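Putative short-chain dehydrogenase/reductase (Burkholderia xenovorans, PDB 5K9Z) probably acts as an NAD- or NADP-dependent oxidoreductase of the short-chain dehydrogenase/reductase family, working on CH-OH groups. Local coordinates at residues A30-M35 / Q53-E58; I143-S148 / H166-L171; S174-L179 / H242-T247. One frame throughout, in Å; residues are numbered along the deposited sequence.

Contact 1. Residues A30-M35 / Q53-E58; sequences ATARLM and QALARE
The guanidinium of Arg33 has Leu55 CD1 over one face, 3.3 Å above the plane and displaced toward its rim, while the carboxylate of Glu58 arrives at the edge with OE1 in plane. The methyl lies 3.4 Å from Arg33 NH2 and 3.6 Å from Arg33 CZ. The salt bridge runs from Arg33 NH2 to Glu58 OE2; its refined length of 2.5 Å is too short to be trusted, and the N-H...O angle of 119° is strongly bent. With the two planes 36° apart, the groups do not form a flat two-pronged pair, and NH2 is the nitrogen that faces the carboxylate. Glu58 reaches it by a chain extended beyond CG, whereas Arg33 bends at its third torsion to lay its head across Leu55. Beneath, Ala32 CB meets Leu55 CD2 at 4.3 Å, and both residues also pack on Leu44 of strand 41-46, with Leu59 touching Ala32 and Arg33. The helices run nearly parallel, 15° between directions and 10.9 Å between axes, a gap bridged by side chains alone. Apolar contact toward the sheet therefore gives way outward to an exposed ion pair, whose attraction solvent probably weakens.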
ATOM      1  N   ALA C  30     -16.430   7.492  21.254  1.00 21.94           N
ATOM      2  CA  ALA C  30     -15.699   8.741  21.032  1.00 23.55           C
ATOM      3  C   ALA C  30     -16.260   9.498  19.837  1.00 25.15           C
ATOM      4  O   ALA C  30     -16.314  10.734  19.844  1.00 19.11           O
ATOM      5  CB  ALA C  30     -14.211   8.457  20.818  1.00 20.81           C
ATOM      6  N   THR C  31     -16.668   8.768  18.795  1.00 19.66           N
ATOM      7  CA  THR C  31     -17.246   9.396  17.609  1.00 16.93           C
ATOM      8  C   THR C  31     -18.625   9.967  17.908  1.00 18.12           C
ATOM      9  O   THR C  31     -18.947  11.082  17.482  1.00 20.07           O
ATOM     10  CB  THR C  31     -17.328   8.385  16.458  1.00 18.13           C
ATOM     11  OG1 THR C  31     -16.026   7.856  16.179  1.00 15.19           O
ATOM     12  CG2 THR C  31     -17.885   9.049  15.180  1.00 17.13           C
ATOM     13  N   ALA C  32     -19.461   9.209  18.616  1.00 18.86           N
ATOM     14  CA  ALA C  32     -20.761   9.732  19.021  1.00 21.40           C
ATOM     15  C   ALA C  32     -20.603  11.005  19.843  1.00 21.15           C
ATOM     16  O   ALA C  32     -21.297  11.999  19.603  1.00 19.31           O
ATOM     17  CB  ALA C  32     -21.538   8.676  19.810  1.00 18.75           C
ATOM     18  N   ARG C  33     -19.690  10.995  20.820  1.00 18.92           N
ATOM     19  CA  ARG C  33     -19.459  12.185  21.634  1.00 21.49           C
ATOM     20  C   ARG C  33     -19.022  13.367  20.773  1.00 25.06           C
ATOM     21  O   ARG C  33     -19.546  14.476  20.911  1.00 27.77           O
ATOM     22  CB  ARG C  33     -18.398  11.919  22.704  1.00 27.65           C
ATOM     23  CG  ARG C  33     -18.825  10.995  23.802  1.00 37.96           C
ATOM     24  CD  ARG C  33     -17.769  10.910  24.903  1.00 43.13           C
ATOM     25  NE  ARG C  33     -17.599   9.522  25.327  1.00 47.14           N
ATOM     26  CZ  ARG C  33     -18.157   8.995  26.410  1.00 49.35           C
ATOM     27  NH1 ARG C  33     -17.954   7.714  26.706  1.00 50.00           N
ATOM     28  NH2 ARG C  33     -18.919   9.747  27.197  1.00 47.54           N
ATOM     29  N   LEU C  34     -18.035  13.161  19.900  1.00 22.70           N
ATOM     30  CA  LEU C  34     -17.495  14.299  19.163  1.00 25.97           C
ATOM     31  C   LEU C  34     -18.511  14.835  18.164  1.00 20.88           C
ATOM     32  O   LEU C  34     -18.645  16.052  18.003  1.00 27.74           O
ATOM     33  CB  LEU C  34     -16.192  13.927  18.458  1.00 23.17           C
ATOM     34  CG  LEU C  34     -15.528  15.099  17.712  1.00 26.88           C
ATOM     35  CD1 LEU C  34     -15.270  16.276  18.636  1.00 26.34           C
ATOM     36  CD2 LEU C  34     -14.235  14.661  17.035  1.00 25.11           C
ATOM     37  N   MET C  35     -19.238  13.949  17.491  1.00 20.32           N
ATOM     38  CA  MET C  35     -20.244  14.416  16.537  1.00 24.03           C
ATOM     39  C   MET C  35     -21.354  15.191  17.241  1.00 23.68           C
ATOM     40  O   MET C  35     -21.828  16.213  16.728  1.00 25.15           O
ATOM     41  CB  MET C  35     -20.808  13.242  15.748  1.00 21.24           C
ATOM     42  CG  MET C  35     -19.796  12.669  14.754  1.00 20.53           C
ATOM     43  SD  MET C  35     -20.546  11.441  13.660  1.00 22.95           S
ATOM     44  CE  MET C  35     -19.268  11.290  12.413  1.00 20.44           C
ATOM     45  N   GLN C  53     -27.573   3.161  26.327  1.00 27.95           N
ATOM     46  CA  GLN C  53     -28.548   4.076  26.912  1.00 33.54           C
ATOM     47  C   GLN C  53     -27.873   5.117  27.793  1.00 30.41           C
ATOM     48  O   GLN C  53     -28.281   6.285  27.806  1.00 33.74           O
ATOM     49  CB  GLN C  53     -29.592   3.298  27.717  1.00 39.74           C
ATOM     50  CG  GLN C  53     -30.616   2.520  26.892  1.00 49.31           C
ATOM     51  CD  GLN C  53     -31.629   3.412  26.189  1.00 56.86           C
ATOM     52  OE1 GLN C  53     -31.473   4.636  26.128  1.00 59.89           O
ATOM     53  NE2 GLN C  53     -32.693   2.800  25.674  1.00 59.39           N
ATOM     54  N   ALA C  54     -26.838   4.716  28.539  1.00 30.17           N
ATOM     55  CA  ALA C  54     -26.142   5.675  29.393  1.00 35.97           C
ATOM     56  C   ALA C  54     -25.488   6.773  28.561  1.00 33.78           C
ATOM     57  O   ALA C  54     -25.552   7.956  28.918  1.00 30.67           O
ATOM     58  CB  ALA C  54     -25.100   4.963  30.260  1.00 32.68           C
ATOM     59  N   LEU C  55     -24.875   6.405  27.437  1.00 25.96           N
ATOM     60  CA  LEU C  55     -24.254   7.423  26.593  1.00 29.39           C
ATOM     61  C   LEU C  55     -25.305   8.330  25.968  1.00 31.29           C
ATOM     62  O   LEU C  55     -25.109   9.546  25.890  1.00 30.05           O
ATOM     63  CB  LEU C  55     -23.393   6.768  25.510  1.00 28.24           C
ATOM     64  CG  LEU C  55     -22.499   7.736  24.729  1.00 27.96           C
ATOM     65  CD1 LEU C  55     -21.685   8.588  25.675  1.00 26.87           C
ATOM     66  CD2 LEU C  55     -21.576   6.973  23.783  1.00 31.05           C
ATOM     67  N   ALA C  56     -26.447   7.761  25.562  1.00 33.15           N
ATOM     68  CA  ALA C  56     -27.531   8.573  25.013  1.00 38.25           C
ATOM     69  C   ALA C  56     -28.050   9.577  26.035  1.00 38.70           C
ATOM     70  O   ALA C  56     -28.373  10.719  25.686  1.00 44.17           O
ATOM     71  CB  ALA C  56     -28.670   7.677  24.524  1.00 40.88           C
ATOM     72  N   ARG C  57     -28.154   9.171  27.300  1.00 36.93           N
ATOM     73  CA  ARG C  57     -28.541  10.120  28.337  0.52 40.50           C
ATOM     74  C   ARG C  57     -27.489  11.209  28.515  1.00 41.79           C
ATOM     75  O   ARG C  57     -27.832  12.357  28.812  1.00 47.15           O
ATOM     76  CB  ARG C  57     -28.788   9.392  29.662  0.52 42.13           C
ATOM     77  CG  ARG C  57     -30.127   8.674  29.722  0.52 46.73           C
ATOM     78  CD  ARG C  57     -30.443   8.114  31.116  0.52 52.87           C
ATOM     79  NE  ARG C  57     -29.754   6.853  31.390  0.52 52.87           N
ATOM     80  CZ  ARG C  57     -28.805   6.697  32.309  0.52 54.80           C
ATOM     81  NH1 ARG C  57     -28.428   7.720  33.064  0.52 56.07           N
ATOM     82  NH2 ARG C  57     -28.233   5.511  32.476  0.52 53.28           N
ATOM     83  N   GLU C  58     -26.213  10.872  28.328  1.00 40.61           N
ATOM     84  CA  GLU C  58     -25.145  11.850  28.520  1.00 44.09           C
ATOM     85  C   GLU C  58     -25.146  12.909  27.420  1.00 38.50           C
ATOM     86  O   GLU C  58     -24.940  14.096  27.689  1.00 41.40           O
ATOM     87  CB  GLU C  58     -23.800  11.132  28.582  1.00 45.60           C
ATOM     88  CG  GLU C  58     -22.594  12.049  28.608  1.00 60.43           C
ATOM     89  CD  GLU C  58     -21.283  11.283  28.658  1.00 70.79           C
ATOM     90  OE1 GLU C  58     -21.210  10.289  29.415  1.00 73.32           O
ATOM     91  OE2 GLU C  58     -20.332  11.667  27.933  1.00 71.61           O
TER

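Contact 2. Residues I143-S148 / H166-L171; sequences ILSVAS and HAVIGL
Ser145 OG accepts a hydrogen bond from Asn94 ND2 of the neighbouring strand 91-94, and its carbon, CB, is left to meet the helix, lying 3.9 Å from Val168 CG1. Across the contact itself there is no polar bond; the join is made by methyl and methylene groups. Val168 CG1, set anti to its own backbone nitrogen (chi1 165°), reaches down between residues two apart on the strand and its continuation, touching both Ser145 CB and, at 4.1 Å, Ala147 CB. The three carbons form roughly a right angle at the valine methyl, so one branch of one side chain spans the strand end. Ala147 CB has a second neighbour in Ile169 CG1, at 4.2 Å, although Ile169 has two conformers and this touch is less certain. The helix can come close because the strand presents small groups: the CA atoms of Ala147 and Val168 are 6.6 Å apart. Val146 O is hydrogen-bonded to Lys165 NZ, one turn before Val168 on the helix. The whole is the first half of a beta-alpha-beta crossover, with strand 141-146 flanked by strands 91-94 and 184-191. Helix 159-179 lies beside helix 110-138 on one face, while Leu144 and Val146 point to the other, where helix 225-236 packs.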
ATOM      1  N   ILE C 143     -20.989   8.276   3.932  1.00 15.97           N
ATOM      2  CA  ILE C 143     -20.950   6.944   4.531  1.00 16.35           C
ATOM      3  C   ILE C 143     -19.504   6.618   4.885  1.00 21.03           C
ATOM      4  O   ILE C 143     -18.622   6.608   4.014  1.00 20.23           O
ATOM      5  CB  ILE C 143     -21.547   5.889   3.589  1.00 17.74           C
ATOM      6  CG1 ILE C 143     -22.996   6.270   3.240  1.00 19.61           C
ATOM      7  CG2 ILE C 143     -21.513   4.538   4.243  1.00 20.70           C
ATOM      8  CD1 ILE C 143     -23.639   5.386   2.171  1.00 15.27           C
ATOM      9  N   LEU C 144     -19.259   6.350   6.160  1.00 15.89           N
ATOM     10  CA  LEU C 144     -17.900   6.181   6.665  1.00 17.22           C
ATOM     11  C   LEU C 144     -17.776   4.834   7.356  1.00 19.25           C
ATOM     12  O   LEU C 144     -18.657   4.439   8.119  1.00 23.43           O
ATOM     13  CB  LEU C 144     -17.534   7.314   7.639  1.00 17.28           C
ATOM     14  CG  LEU C 144     -17.611   8.735   7.082  1.00 20.74           C
ATOM     15  CD1 LEU C 144     -17.440   9.788   8.171  1.00 19.89           C
ATOM     16  CD2 LEU C 144     -16.555   8.907   6.001  1.00 19.67           C
ATOM     17  N   SER C 145     -16.681   4.125   7.088  1.00 13.76           N
ATOM     18  CA  SER C 145     -16.441   2.825   7.696  1.00 13.55           C
ATOM     19  C   SER C 145     -15.113   2.853   8.441  1.00 17.88           C
ATOM     20  O   SER C 145     -14.111   3.357   7.927  1.00 18.76           O
ATOM     21  CB  SER C 145     -16.433   1.711   6.646  1.00 15.98           C
ATOM     22  OG  SER C 145     -17.671   1.652   5.945  1.00 17.74           O
ATOM     23  N   VAL C 146     -15.095   2.294   9.645  1.00 16.95           N
ATOM     24  CA  VAL C 146     -13.862   2.218  10.428  1.00 13.72           C
ATOM     25  C   VAL C 146     -13.202   0.905  10.032  1.00 16.32           C
ATOM     26  O   VAL C 146     -13.616  -0.180  10.473  1.00 14.33           O
ATOM     27  CB  VAL C 146     -14.133   2.302  11.929  1.00 13.96           C
ATOM     28  CG1 VAL C 146     -12.806   2.174  12.748  1.00 15.90           C
ATOM     29  CG2 VAL C 146     -14.867   3.612  12.244  1.00 14.72           C
ATOM     30  N   ALA C 147     -12.211   0.994   9.149  1.00 14.17           N
ATOM     31  CA  ALA C 147     -11.496  -0.212   8.761  1.00 13.37           C
ATOM     32  C   ALA C 147     -10.332  -0.365   9.732  1.00 15.97           C
ATOM     33  O   ALA C 147     -10.547  -0.295  10.944  1.00 19.25           O
ATOM     34  CB  ALA C 147     -11.045  -0.151   7.298  1.00 13.17           C
ATOM     35  N   SER C 148      -9.109  -0.488   9.227  1.00 17.57           N
ATOM     36  CA  SER C 148      -7.922  -0.750  10.040  1.00 15.42           C
ATOM     37  C   SER C 148      -6.718  -0.788   9.115  1.00 13.62           C
ATOM     38  O   SER C 148      -6.854  -1.048   7.919  1.00 19.15           O
ATOM     39  CB  SER C 148      -8.029  -2.087  10.783  1.00 18.58           C
ATOM     40  OG  SER C 148      -6.769  -2.499  11.250  1.00 22.09           O
ATOM     41  N   HIS C 166      -9.667  -5.612   4.345  1.00 13.21           N
ATOM     42  CA  HIS C 166      -9.382  -5.394   2.928  1.00 18.28           C
ATOM     43  C   HIS C 166     -10.672  -5.311   2.124  1.00 17.79           C
ATOM     44  O   HIS C 166     -10.806  -4.464   1.237  1.00 15.24           O
ATOM     45  CB  HIS C 166      -8.495  -6.515   2.363  1.00 13.51           C
ATOM     46  CG  HIS C 166      -7.021  -6.310   2.564  1.00 22.25           C
ATOM     47  ND1 HIS C 166      -6.401  -6.481   3.784  1.00 16.54           N
ATOM     48  CD2 HIS C 166      -6.035  -5.992   1.686  1.00 18.79           C
ATOM     49  CE1 HIS C 166      -5.104  -6.255   3.655  1.00 15.57           C
ATOM     50  NE2 HIS C 166      -4.851  -5.982   2.389  1.00 18.86           N
ATOM     51  N   ALA C 167     -11.627  -6.194   2.424  1.00 13.34           N
ATOM     52  CA  ALA C 167     -12.913  -6.188   1.735  1.00 18.37           C
ATOM     53  C   ALA C 167     -13.687  -4.891   1.982  1.00 17.72           C
ATOM     54  O   ALA C 167     -14.361  -4.379   1.074  1.00 17.08           O
ATOM     55  CB  ALA C 167     -13.731  -7.417   2.163  1.00 13.52           C
ATOM     56  N   VAL C 168     -13.610  -4.356   3.209  1.00 17.35           N
ATOM     57  CA  VAL C 168     -14.266  -3.091   3.556  1.00 15.19           C
ATOM     58  C   VAL C 168     -13.695  -1.942   2.728  1.00 13.22           C
ATOM     59  O   VAL C 168     -14.430  -1.066   2.249  1.00 17.80           O
ATOM     60  CB  VAL C 168     -14.119  -2.816   5.068  1.00 15.56           C
ATOM     61  CG1 VAL C 168     -14.459  -1.379   5.401  1.00 14.80           C
ATOM     62  CG2 VAL C 168     -15.000  -3.795   5.904  1.00 14.34           C
ATOM     63  N   ILE C 169     -12.380  -1.919   2.544  1.00 17.84           N
ATOM     64  CA  ILE C 169     -11.796  -0.893   1.688  0.51 14.48           C
ATOM     65  C   ILE C 169     -12.240  -1.087   0.240  1.00 13.60           C
ATOM     66  O   ILE C 169     -12.572  -0.119  -0.452  1.00 14.27           O
ATOM     67  CB  ILE C 169     -10.267  -0.885   1.850  0.51 16.25           C
ATOM     68  CG1 ILE C 169      -9.923  -0.308   3.228  0.51 13.33           C
ATOM     69  CG2 ILE C 169      -9.598  -0.085   0.718  0.51 13.68           C
ATOM     70  CD1 ILE C 169      -8.447  -0.308   3.568  0.51 13.42           C
ATOM     71  N   GLY C 170     -12.313  -2.334  -0.233  1.00 15.49           N
ATOM     72  CA  GLY C 170     -12.806  -2.557  -1.591  1.00 16.04           C
ATOM     73  C   GLY C 170     -14.265  -2.156  -1.767  1.00 14.01           C
ATOM     74  O   GLY C 170     -14.644  -1.540  -2.771  1.00 14.30           O
ATOM     75  N   LEU C 171     -15.104  -2.504  -0.792  1.00 17.60           N
ATOM     76  CA  LEU C 171     -16.506  -2.110  -0.853  1.00 20.53           C
ATOM     77  C   LEU C 171     -16.648  -0.597  -0.758  1.00 17.65           C
ATOM     78  O   LEU C 171     -17.514  -0.006  -1.412  1.00 14.26           O
ATOM     79  CB  LEU C 171     -17.275  -2.780   0.276  1.00 17.74           C
ATOM     80  CG  LEU C 171     -18.767  -2.523   0.359  1.00 22.34           C
ATOM     81  CD1 LEU C 171     -19.451  -2.837  -0.964  1.00 21.59           C
ATOM     82  CD2 LEU C 171     -19.318  -3.378   1.468  1.00 24.26           C
TER

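Contact 3. Residues S174-L179 / H242-T247; sequences SAASEL and HVNAHT
Ala176 and Ala245 bring their CA atoms within 5.6 Å where the last turns of helix 159-179 pass a loop, and Ala245 adopts left-handed helical backbone angles (phi 61°, psi 16°) in doing so. The Ala176 methyl points almost straight at the flank of the Ala245 methyl, CB to CB 3.7 Å. The same methyl of Ala176 also rests against the Asn244 amide, at 3.9 Å from ND2 and 4.1 Å from OD1, so that it leans on both ends of the group about equally. Asn244 sends CG away from its backbone nitrogen (chi1 -161°), which carries the amide across to the helix. Its two ends have different partners: OD1 accepts a hydrogen bond from Val186 N in strand 184-191, whereas ND2 donates to a water at 3.0 Å, and that water in turn donates to Ala176 O at 2.9 Å. The carbonyl of Ala176, in the last turn of the helix, is thus joined by the water to the amide of Asn244 beside the methyl packing. On the outward side Ser177 OG bonds back to Ser174 O at 2.7 Å, supplementing main-chain bonds there that are weak. The loop is held further by Asn187, whose side chain bonds Val243 O and His246 N. Ala245 and His246 make backbone bonds with strand 184-191, so the loop is already falling into line with the parallel sheet. This is Rossmann-type architecture, in which a crossover helix packs beside the chain leading into the outermost strand, here 247-250.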
ATOM      1  N   SER C 174     -15.838   0.589  -4.187  1.00 16.01           N
ATOM      2  CA  SER C 174     -16.838   0.141  -5.148  1.00 19.31           C
ATOM      3  C   SER C 174     -18.117   0.948  -5.000  1.00 18.21           C
ATOM      4  O   SER C 174     -18.666   1.460  -5.988  1.00 15.88           O
ATOM      5  CB  SER C 174     -17.102  -1.350  -4.942  1.00 17.00           C
ATOM      6  OG  SER C 174     -17.871  -1.891  -5.994  1.00 20.71           O
ATOM      7  N   ALA C 175     -18.589   1.089  -3.761  1.00 15.10           N
ATOM      8  CA  ALA C 175     -19.798   1.867  -3.500  1.00 19.24           C
ATOM      9  C   ALA C 175     -19.619   3.319  -3.912  1.00 16.56           C
ATOM     10  O   ALA C 175     -20.547   3.942  -4.447  1.00 15.95           O
ATOM     11  CB  ALA C 175     -20.179   1.770  -2.022  1.00 14.91           C
ATOM     12  N   ALA C 176     -18.433   3.885  -3.657  1.00 18.01           N
ATOM     13  CA  ALA C 176     -18.197   5.265  -4.057  1.00 17.76           C
ATOM     14  C   ALA C 176     -18.379   5.436  -5.559  1.00 18.60           C
ATOM     15  O   ALA C 176     -18.947   6.437  -6.008  1.00 20.88           O
ATOM     16  CB  ALA C 176     -16.795   5.723  -3.626  1.00 15.56           C
ATOM     17  N   SER C 177     -17.941   4.451  -6.351  1.00 16.98           N
ATOM     18  CA  SER C 177     -18.057   4.588  -7.804  1.00 16.93           C
ATOM     19  C   SER C 177     -19.508   4.577  -8.249  1.00 19.50           C
ATOM     20  O   SER C 177     -19.840   5.205  -9.266  1.00 17.92           O
ATOM     21  CB  SER C 177     -17.280   3.480  -8.520  1.00 17.00           C
ATOM     22  OG  SER C 177     -17.949   2.227  -8.434  1.00 25.84           O
ATOM     23  N   GLU C 178     -20.391   3.885  -7.508  1.00 17.03           N
ATOM     24  CA  GLU C 178     -21.815   3.984  -7.826  1.00 21.35           C
ATOM     25  C   GLU C 178     -22.415   5.283  -7.314  1.00 22.38           C
ATOM     26  O   GLU C 178     -23.134   5.980  -8.048  1.00 18.16           O
ATOM     27  CB  GLU C 178     -22.615   2.805  -7.241  1.00 17.20           C
ATOM     28  CG  GLU C 178     -24.128   2.998  -7.559  1.00 21.11           C
ATOM     29  CD  GLU C 178     -25.043   1.888  -7.039  1.00 22.84           C
ATOM     30  OE1 GLU C 178     -24.557   0.796  -6.679  1.00 18.62           O
ATOM     31  OE2 GLU C 178     -26.269   2.120  -7.014  1.00 22.43           O
ATOM     32  N   LEU C 179     -22.122   5.635  -6.061  1.00 17.09           N
ATOM     33  CA  LEU C 179     -22.917   6.653  -5.382  1.00 18.80           C
ATOM     34  C   LEU C 179     -22.443   8.081  -5.628  1.00 19.94           C
ATOM     35  O   LEU C 179     -23.206   9.021  -5.380  1.00 21.90           O
ATOM     36  CB  LEU C 179     -22.946   6.381  -3.879  1.00 16.67           C
ATOM     37  CG  LEU C 179     -23.664   5.084  -3.495  1.00 23.23           C
ATOM     38  CD1 LEU C 179     -23.432   4.790  -2.028  1.00 15.94           C
ATOM     39  CD2 LEU C 179     -25.164   5.156  -3.841  1.00 16.94           C
ATOM     40  N   HIS C 242     -14.745  16.831  -1.377  1.00 17.35           N
ATOM     41  CA  HIS C 242     -14.156  16.136  -2.519  1.00 16.44           C
ATOM     42  C   HIS C 242     -13.182  15.038  -2.115  1.00 17.13           C
ATOM     43  O   HIS C 242     -12.470  14.506  -2.978  1.00 18.77           O
ATOM     44  CB  HIS C 242     -13.493  17.144  -3.460  1.00 17.35           C
ATOM     45  CG  HIS C 242     -14.485  17.995  -4.175  1.00 21.77           C
ATOM     46  ND1 HIS C 242     -14.828  19.255  -3.745  1.00 26.82           N
ATOM     47  CD2 HIS C 242     -15.288  17.727  -5.233  1.00 25.34           C
ATOM     48  CE1 HIS C 242     -15.763  19.749  -4.534  1.00 25.96           C
ATOM     49  NE2 HIS C 242     -16.058  18.841  -5.447  1.00 26.31           N
ATOM     50  N   VAL C 243     -13.138  14.676  -0.830  1.00 18.82           N
ATOM     51  CA  VAL C 243     -12.470  13.458  -0.389  1.00 18.25           C
ATOM     52  C   VAL C 243     -13.485  12.326  -0.511  1.00 21.95           C
ATOM     53  O   VAL C 243     -14.533  12.337   0.149  1.00 13.78           O
ATOM     54  CB  VAL C 243     -11.937  13.593   1.048  1.00 16.62           C
ATOM     55  CG1 VAL C 243     -11.209  12.297   1.500  1.00 12.52           C
ATOM     56  CG2 VAL C 243     -10.993  14.809   1.151  1.00 16.42           C
ATOM     57  N   ASN C 244     -13.191  11.364  -1.383  1.00 13.73           N
ATOM     58  CA  ASN C 244     -14.134  10.311  -1.696  1.00 13.98           C
ATOM     59  C   ASN C 244     -13.366   9.033  -1.992  1.00 15.91           C
ATOM     60  O   ASN C 244     -12.308   9.076  -2.619  1.00 15.17           O
ATOM     61  CB  ASN C 244     -15.017  10.685  -2.911  1.00 14.96           C
ATOM     62  CG  ASN C 244     -16.288   9.844  -2.963  1.00 17.60           C
ATOM     63  OD1 ASN C 244     -16.788   9.443  -1.919  1.00 16.76           O
ATOM     64  ND2 ASN C 244     -16.795   9.560  -4.161  1.00 24.61           N
ATOM     65  N   ALA C 245     -13.915   7.901  -1.542  1.00 13.71           N
ATOM     66  CA  ALA C 245     -13.309   6.581  -1.696  1.00 18.19           C
ATOM     67  C   ALA C 245     -11.955   6.466  -1.014  1.00 15.45           C
ATOM     68  O   ALA C 245     -11.208   5.519  -1.279  1.00 15.93           O
ATOM     69  CB  ALA C 245     -13.166   6.196  -3.169  1.00 14.40           C
ATOM     70  N   HIS C 246     -11.632   7.386  -0.123  1.00 12.64           N
ATOM     71  CA  HIS C 246     -10.284   7.456   0.435  1.00 12.91           C
ATOM     72  C   HIS C 246     -10.198   6.637   1.713  1.00 14.11           C
ATOM     73  O   HIS C 246     -11.182   6.488   2.440  1.00 12.61           O
ATOM     74  CB  HIS C 246      -9.894   8.907   0.734  1.00 12.08           C
ATOM     75  CG  HIS C 246      -8.501   9.068   1.281  1.00 12.59           C
ATOM     76  ND1 HIS C 246      -7.380   8.621   0.617  1.00 17.68           N
ATOM     77  CD2 HIS C 246      -8.058   9.622   2.434  1.00 15.76           C
ATOM     78  CE1 HIS C 246      -6.303   8.902   1.332  1.00 18.03           C
ATOM     79  NE2 HIS C 246      -6.686   9.515   2.439  1.00 15.01           N
ATOM     80  N   THR C 247      -9.013   6.112   1.986  1.00 13.67           N
ATOM     81  CA  THR C 247      -8.750   5.440   3.259  1.00 16.49           C
ATOM     82  C   THR C 247      -7.805   6.331   4.049  1.00 15.60           C
ATOM     83  O   THR C 247      -6.608   6.400   3.752  1.00 11.89           O
ATOM     84  CB  THR C 247      -8.174   4.047   3.060  1.00 17.34           C
ATOM     85  OG1 THR C 247      -9.122   3.252   2.344  1.00 15.52           O
ATOM     86  CG2 THR C 247      -7.893   3.373   4.435  1.00 18.57           C
TER
HETATM   87  O   HOH W   1     -19.377   8.100  -3.684  1.00 19.06           O

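Three ways of fastening helices in a Rossmann-type fold appear here, on two faces of one parallel sheet. Contacts 2 and 3 share helix 159-179 and have centres 11 Å apart; they touch at two points, Ile169 CG2 to Thr247 OG1 (3.7 Å, Ile169 having two conformers) and Ile143 CD1 to Leu179 CD1 (4.2 Å). Contact 1 lies on the other face, with its centre 23 Å from that of contact 2 and 27 Å from that of contact 3, and joins helix to helix. In this family the helix used by contacts 2 and 3 carries the Tyr-X-X-X-Lys motif, to which Lys165 probably belongs, so contact 2 is probably nearest the reaction site.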